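Long-range contact in tailspike protein (Acinetobacter phage vB_ApiP_P1, PDB 6E1R), which probably recognises and hydrolyses the capsular polysaccharide of Acinetobacter baumannii as a trimeric beta-helical spike on the phage tail: residues G47-Q57 with V64-S75. Sequence-based numbering, arbitrary orientation.
Sequences GGDHFKYDSTQ and VTVINGWVKQFS
Y53 turns an edge onto W70: the planes stand at 66°, with Y53 CD2 3.5 Å from W70 CE2 over one face of the indole. Y53 CB lies over the six-membered ring as well, a CH-pi contact. With CG anti to the backbone N (chi1 -169°), the phenol swings out over the G69 end of the I67–W70 type I' turn. W70 NE1 hydrogen-bonds to L27 O, fixing the indole's rotation. On the face of the sheet shared by F51, Y53, W70 and K72, F51 CB packs 3.8 Å from W70 CB, and the F51 side chain also touches L24 of helix 21-25.

Strands 49-53 and 70-72 are antiparallel, K52 and V71 forming the hydrogen-bonded pair. Q73 folds back at chi2 (-61°), its NE2 giving V71 O a second donor, 3.1 Å away, while its amide lies against K52 CB. K52 NZ hydrogen-bonds to T38 OG1 of the second subunit.

At the far end D49 OD1 takes S75 N at 2.9 Å on its syn side, S75 OG and the N-H of the next residue, H50; OD2 makes a salt bridge to K72 NZ (3.2 Å), weak as a hydrogen bond. Three donors on one oxygen and a lysine beside the other probably keep D49 ionised, tying the residues after strand 70-72 to the beginning of its neighbour in the small domain ahead of the beta-helix.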
ATOM      1  N   GLY A  47       3.091 -39.111  21.341  1.00 56.62           N
ATOM      2  CA  GLY A  47       1.748 -39.475  21.730  1.00 54.77           C
ATOM      3  C   GLY A  47       1.617 -39.933  23.163  1.00 55.32           C
ATOM      4  O   GLY A  47       0.503 -40.260  23.593  1.00 52.95           O
ATOM      5  N   GLY A  48       2.714 -39.961  23.916  1.00 53.41           N
ATOM      6  CA  GLY A  48       2.646 -40.388  25.296  1.00 61.11           C
ATOM      7  C   GLY A  48       2.020 -39.330  26.183  1.00 61.69           C
ATOM      8  O   GLY A  48       2.078 -38.132  25.904  1.00 63.49           O
ATOM      9  N   ASP A  49       1.422 -39.787  27.279  1.00 70.57           N
ATOM     10  CA  ASP A  49       0.703 -38.901  28.184  1.00 68.99           C
ATOM     11  C   ASP A  49       0.349 -39.685  29.440  1.00 71.01           C
ATOM     12  O   ASP A  49       0.460 -40.913  29.480  1.00 72.28           O
ATOM     13  CB  ASP A  49      -0.554 -38.333  27.520  1.00 63.26           C
ATOM     14  CG  ASP A  49      -1.020 -37.045  28.157  1.00 61.40           C
ATOM     15  OD1 ASP A  49      -0.478 -36.666  29.216  1.00 61.40           O
ATOM     16  OD2 ASP A  49      -1.926 -36.405  27.589  1.00 61.67           O
ATOM     17  N   HIS A  50      -0.075 -38.955  30.466  1.00 69.64           N
ATOM     18  CA  HIS A  50      -0.584 -39.564  31.684  1.00 67.03           C
ATOM     19  C   HIS A  50      -2.068 -39.865  31.528  1.00 66.11           C
ATOM     20  O   HIS A  50      -2.794 -39.159  30.822  1.00 70.48           O
ATOM     21  CB  HIS A  50      -0.363 -38.647  32.889  1.00 68.21           C
ATOM     22  CG  HIS A  50       1.075 -38.486  33.270  1.00 74.45           C
ATOM     23  ND1 HIS A  50       1.494 -37.612  34.250  1.00 78.43           N
ATOM     24  CD2 HIS A  50       2.192 -39.086  32.798  1.00 77.13           C
ATOM     25  CE1 HIS A  50       2.808 -37.685  34.367  1.00 80.26           C
ATOM     26  NE2 HIS A  50       3.256 -38.571  33.497  1.00 78.97           N
ATOM     27  N   PHE A  51      -2.514 -40.930  32.185  1.00 63.50           N
ATOM     28  CA  PHE A  51      -3.903 -41.354  32.111  1.00 59.88           C
ATOM     29  C   PHE A  51      -4.430 -41.638  33.508  1.00 59.96           C
ATOM     30  O   PHE A  51      -3.755 -42.276  34.320  1.00 63.58           O
ATOM     31  CB  PHE A  51      -4.070 -42.597  31.227  1.00 55.86           C
ATOM     32  CG  PHE A  51      -3.926 -42.319  29.758  1.00 52.56           C
ATOM     33  CD1 PHE A  51      -2.672 -42.242  29.174  1.00 53.09           C
ATOM     34  CD2 PHE A  51      -5.044 -42.125  28.962  1.00 53.56           C
ATOM     35  CE1 PHE A  51      -2.536 -41.983  27.822  1.00 55.08           C
ATOM     36  CE2 PHE A  51      -4.914 -41.866  27.607  1.00 54.52           C
ATOM     37  CZ  PHE A  51      -3.658 -41.794  27.037  1.00 48.74           C
ATOM     38  N   LYS A  52      -5.641 -41.162  33.777  1.00 59.19           N
ATOM     39  CA  LYS A  52      -6.339 -41.424  35.024  1.00 59.91           C
ATOM     40  C   LYS A  52      -7.533 -42.318  34.731  1.00 59.98           C
ATOM     41  O   LYS A  52      -8.221 -42.136  33.724  1.00 58.89           O
ATOM     42  CB  LYS A  52      -6.803 -40.122  35.683  1.00 56.87           C
ATOM     43  CG  LYS A  52      -7.473 -40.308  37.035  1.00 62.55           C
ATOM     44  CD  LYS A  52      -7.865 -38.973  37.647  1.00 65.22           C
ATOM     45  CE  LYS A  52      -6.641 -38.165  38.047  1.00 74.70           C
ATOM     46  NZ  LYS A  52      -7.015 -36.841  38.621  1.00 83.42           N
ATOM     47  N   TYR A  53      -7.767 -43.296  35.599  1.00 59.30           N
ATOM     48  CA  TYR A  53      -8.827 -44.262  35.363  1.00 58.53           C
ATOM     49  C   TYR A  53     -10.169 -43.721  35.837  1.00 62.09           C
ATOM     50  O   TYR A  53     -10.256 -43.035  36.860  1.00 65.39           O
ATOM     51  CB  TYR A  53      -8.521 -45.583  36.065  1.00 64.20           C
ATOM     52  CG  TYR A  53      -9.438 -46.713  35.660  1.00 62.92           C
ATOM     53  CD1 TYR A  53     -10.522 -47.072  36.449  1.00 62.84           C
ATOM     54  CD2 TYR A  53      -9.231 -47.411  34.477  1.00 60.29           C
ATOM     55  CE1 TYR A  53     -11.366 -48.100  36.082  1.00 63.36           C
ATOM     56  CE2 TYR A  53     -10.070 -48.442  34.101  1.00 61.79           C
ATOM     57  CZ  TYR A  53     -11.136 -48.782  34.906  1.00 62.07           C
ATOM     58  OH  TYR A  53     -11.974 -49.807  34.536  1.00 62.85           O
ATOM     59  N   ASP A  54     -11.219 -44.039  35.083  1.00 62.11           N
ATOM     60  CA  ASP A  54     -12.584 -43.638  35.403  1.00 64.65           C
ATOM     61  C   ASP A  54     -13.472 -44.858  35.209  1.00 69.07           C
ATOM     62  O   ASP A  54     -13.678 -45.306  34.077  1.00 69.40           O
ATOM     63  CB  ASP A  54     -13.042 -42.477  34.517  1.00 67.21           C
ATOM     64  CG  ASP A  54     -14.300 -41.802  35.034  1.00 76.57           C
ATOM     65  OD1 ASP A  54     -15.178 -42.501  35.584  1.00 79.85           O
ATOM     66  OD2 ASP A  54     -14.415 -40.568  34.882  1.00 79.39           O
ATOM     67  N   SER A  55     -14.002 -45.391  36.314  1.00 68.21           N
ATOM     68  CA  SER A  55     -14.832 -46.587  36.236  1.00 68.09           C
ATOM     69  C   SER A  55     -16.150 -46.331  35.518  1.00 67.20           C
ATOM     70  O   SER A  55     -16.751 -47.277  35.000  1.00 64.42           O
ATOM     71  CB  SER A  55     -15.103 -47.136  37.638  1.00 70.17           C
ATOM     72  OG  SER A  55     -15.751 -46.172  38.450  1.00 68.65           O
ATOM     73  N   THR A  56     -16.613 -45.078  35.479  1.00 63.79           N
ATOM     74  CA  THR A  56     -17.855 -44.776  34.779  1.00 67.70           C
ATOM     75  C   THR A  56     -17.712 -44.964  33.274  1.00 65.12           C
ATOM     76  O   THR A  56     -18.694 -45.279  32.593  1.00 67.30           O
ATOM     77  CB  THR A  56     -18.305 -43.348  35.090  1.00 66.81           C
ATOM     78  OG1 THR A  56     -17.309 -42.421  34.639  1.00 64.95           O
ATOM     79  CG2 THR A  56     -18.513 -43.167  36.587  1.00 67.09           C
ATOM     80  N   GLN A  57     -16.507 -44.780  32.742  1.00 60.52           N
ATOM     81  CA  GLN A  57     -16.231 -44.907  31.316  1.00 62.63           C
ATOM     82  C   GLN A  57     -15.278 -46.064  31.039  1.00 62.63           C
ATOM     83  O   GLN A  57     -14.453 -46.004  30.128  1.00 63.22           O
ATOM     84  CB  GLN A  57     -15.661 -43.606  30.757  1.00 64.04           C
ATOM     85  CG  GLN A  57     -16.509 -42.385  31.046  1.00 66.56           C
ATOM     86  CD  GLN A  57     -15.876 -41.114  30.527  1.00 66.13           C
ATOM     87  OE1 GLN A  57     -15.519 -41.020  29.353  1.00 69.11           O
ATOM     88  NE2 GLN A  57     -15.724 -40.129  31.404  1.00 66.62           N
ATOM     89  N   VAL A  64      -8.302 -41.853  21.735  1.00 56.96           N
ATOM     90  CA  VAL A  64      -7.546 -40.625  21.955  1.00 54.44           C
ATOM     91  C   VAL A  64      -7.672 -40.191  23.410  1.00 48.72           C
ATOM     92  O   VAL A  64      -6.716 -40.297  24.186  1.00 49.91           O
ATOM     93  CB  VAL A  64      -8.015 -39.502  21.011  1.00 54.49           C
ATOM     94  CG1 VAL A  64      -7.222 -38.229  21.267  1.00 53.49           C
ATOM     95  CG2 VAL A  64      -7.881 -39.929  19.558  1.00 51.15           C
ATOM     96  N   THR A  65      -8.849 -39.685  23.784  1.00 49.18           N
ATOM     97  CA  THR A  65      -9.025 -39.114  25.115  1.00 49.03           C
ATOM     98  C   THR A  65      -9.307 -40.183  26.167  1.00 53.44           C
ATOM     99  O   THR A  65      -8.748 -40.129  27.267  1.00 56.33           O
ATOM    100  CB  THR A  65     -10.143 -38.070  25.099  1.00 49.88           C
ATOM    101  OG1 THR A  65     -11.328 -38.641  24.534  1.00 50.90           O
ATOM    102  CG2 THR A  65      -9.725 -36.856  24.282  1.00 49.92           C
ATOM    103  N   VAL A  66     -10.163 -41.153  25.856  1.00 49.95           N
ATOM    104  CA  VAL A  66     -10.525 -42.221  26.783  1.00 50.55           C
ATOM    105  C   VAL A  66     -10.235 -43.558  26.116  1.00 53.46           C
ATOM    106  O   VAL A  66     -10.691 -43.810  24.994  1.00 56.79           O
ATOM    107  CB  VAL A  66     -12.001 -42.137  27.214  1.00 51.67           C
ATOM    108  CG1 VAL A  66     -12.145 -42.498  28.683  1.00 60.11           C
ATOM    109  CG2 VAL A  66     -12.556 -40.747  26.953  1.00 51.88           C
ATOM    110  N   ILE A  67      -9.477 -44.410  26.806  1.00 50.93           N
ATOM    111  CA  ILE A  67      -9.071 -45.716  26.286  1.00 54.84           C
ATOM    112  C   ILE A  67      -9.416 -46.748  27.358  1.00 58.68           C
ATOM    113  O   ILE A  67      -8.630 -46.996  28.280  1.00 56.80           O
ATOM    114  CB  ILE A  67      -7.584 -45.766  25.920  1.00 55.76           C
ATOM    115  CG1 ILE A  67      -7.282 -44.757  24.808  1.00 57.05           C
ATOM    116  CG2 ILE A  67      -7.190 -47.163  25.469  1.00 56.02           C
ATOM    117  CD1 ILE A  67      -5.814 -44.632  24.475  1.00 54.31           C
ATOM    118  N   ASN A  68     -10.599 -47.354  27.242  1.00 58.85           N
ATOM    119  CA  ASN A  68     -11.078 -48.380  28.174  1.00 59.75           C
ATOM    120  C   ASN A  68     -10.985 -47.913  29.627  1.00 57.83           C
ATOM    121  O   ASN A  68     -10.491 -48.621  30.507  1.00 56.53           O
ATOM    122  CB  ASN A  68     -10.330 -49.699  27.971  1.00 60.02           C
ATOM    123  CG  ASN A  68     -10.823 -50.467  26.759  1.00 59.35           C
ATOM    124  OD1 ASN A  68     -11.950 -50.271  26.301  1.00 56.75           O
ATOM    125  ND2 ASN A  68      -9.985 -51.353  26.237  1.00 57.27           N
ATOM    126  N   GLY A  69     -11.474 -46.700  29.872  1.00 60.24           N
ATOM    127  CA  GLY A  69     -11.526 -46.126  31.196  1.00 60.08           C
ATOM    128  C   GLY A  69     -10.388 -45.183  31.526  1.00 58.34           C
ATOM    129  O   GLY A  69     -10.507 -44.401  32.475  1.00 55.19           O
ATOM    130  N   TRP A  70      -9.294 -45.236  30.772  1.00 55.94           N
ATOM    131  CA  TRP A  70      -8.146 -44.371  31.009  1.00 52.95           C
ATOM    132  C   TRP A  70      -8.346 -43.071  30.241  1.00 51.59           C
ATOM    133  O   TRP A  70      -8.341 -43.065  29.005  1.00 50.73           O
ATOM    134  CB  TRP A  70      -6.855 -45.074  30.603  1.00 58.86           C
ATOM    135  CG  TRP A  70      -6.610 -46.301  31.416  1.00 59.02           C
ATOM    136  CD1 TRP A  70      -6.856 -47.593  31.052  1.00 57.62           C
ATOM    137  CD2 TRP A  70      -6.100 -46.350  32.752  1.00 60.28           C
ATOM    138  NE1 TRP A  70      -6.515 -48.444  32.076  1.00 60.71           N
ATOM    139  CE2 TRP A  70      -6.049 -47.704  33.131  1.00 62.76           C
ATOM    140  CE3 TRP A  70      -5.674 -45.378  33.662  1.00 61.07           C
ATOM    141  CZ2 TRP A  70      -5.593 -48.110  34.381  1.00 69.78           C
ATOM    142  CZ3 TRP A  70      -5.217 -45.784  34.900  1.00 66.45           C
ATOM    143  CH2 TRP A  70      -5.180 -47.138  35.249  1.00 73.07           C
ATOM    144  N   VAL A  71      -8.513 -41.972  30.970  1.00 52.97           N
ATOM    145  CA  VAL A  71      -8.763 -40.670  30.364  1.00 57.70           C
ATOM    146  C   VAL A  71      -7.443 -39.933  30.197  1.00 56.53           C
ATOM    147  O   VAL A  71      -6.620 -39.886  31.121  1.00 54.26           O
ATOM    148  CB  VAL A  71      -9.758 -39.846  31.199  1.00 61.13           C
ATOM    149  CG1 VAL A  71     -10.776 -39.180  30.290  1.00 66.58           C
ATOM    150  CG2 VAL A  71     -10.475 -40.728  32.203  1.00 60.67           C
ATOM    151  N   LYS A  72      -7.241 -39.362  29.011  1.00 55.65           N
ATOM    152  CA  LYS A  72      -6.039 -38.591  28.726  1.00 50.71           C
ATOM    153  C   LYS A  72      -5.976 -37.362  29.625  1.00 49.16           C
ATOM    154  O   LYS A  72      -6.959 -36.628  29.762  1.00 49.61           O
ATOM    155  CB  LYS A  72      -6.031 -38.181  27.253  1.00 49.83           C
ATOM    156  CG  LYS A  72      -4.711 -37.636  26.747  1.00 53.75           C
ATOM    157  CD  LYS A  72      -4.820 -37.245  25.280  1.00 56.43           C
ATOM    158  CE  LYS A  72      -3.474 -36.827  24.712  1.00 57.61           C
ATOM    159  NZ  LYS A  72      -2.457 -37.905  24.850  1.00 58.72           N
ATOM    160  N   GLN A  73      -4.819 -37.148  30.249  1.00 49.44           N
ATOM    161  CA  GLN A  73      -4.653 -36.061  31.207  1.00 57.37           C
ATOM    162  C   GLN A  73      -4.073 -34.791  30.594  1.00 57.02           C
ATOM    163  O   GLN A  73      -4.076 -33.752  31.263  1.00 60.16           O
ATOM    164  CB  GLN A  73      -3.762 -36.514  32.369  1.00 58.32           C
ATOM    165  CG  GLN A  73      -4.365 -37.629  33.211  1.00 52.61           C
ATOM    166  CD  GLN A  73      -5.670 -37.226  33.867  1.00 55.24           C
ATOM    167  OE1 GLN A  73      -5.682 -36.485  34.850  1.00 57.79           O
ATOM    168  NE2 GLN A  73      -6.781 -37.714  33.325  1.00 53.01           N
ATOM    169  N   PHE A  74      -3.580 -34.848  29.357  1.00 52.82           N
ATOM    170  CA  PHE A  74      -3.008 -33.693  28.664  1.00 49.40           C
ATOM    171  C   PHE A  74      -1.924 -33.026  29.511  1.00 52.23           C
ATOM    172  O   PHE A  74      -1.997 -31.847  29.860  1.00 50.09           O
ATOM    173  CB  PHE A  74      -4.098 -32.690  28.273  1.00 48.96           C
ATOM    174  CG  PHE A  74      -4.971 -33.151  27.139  1.00 60.83           C
ATOM    175  CD1 PHE A  74      -4.592 -32.934  25.824  1.00 48.28           C
ATOM    176  CD2 PHE A  74      -6.175 -33.789  27.386  1.00 61.73           C
ATOM    177  CE1 PHE A  74      -5.392 -33.352  24.776  1.00 48.40           C
ATOM    178  CE2 PHE A  74      -6.981 -34.209  26.343  1.00 62.16           C
ATOM    179  CZ  PHE A  74      -6.589 -33.990  25.036  1.00 48.68           C
ATOM    180  N   SER A  75      -0.902 -33.820  29.842  1.00 58.45           N
ATOM    181  CA  SER A  75       0.210 -33.303  30.633  1.00 57.88           C
ATOM    182  C   SER A  75       0.966 -32.214  29.883  1.00 59.03           C
ATOM    183  O   SER A  75       1.437 -31.244  30.489  1.00 61.30           O
ATOM    184  CB  SER A  75       1.151 -34.442  31.023  1.00 57.12           C
ATOM    185  OG  SER A  75       0.495 -35.372  31.867  1.00 58.79           O
TER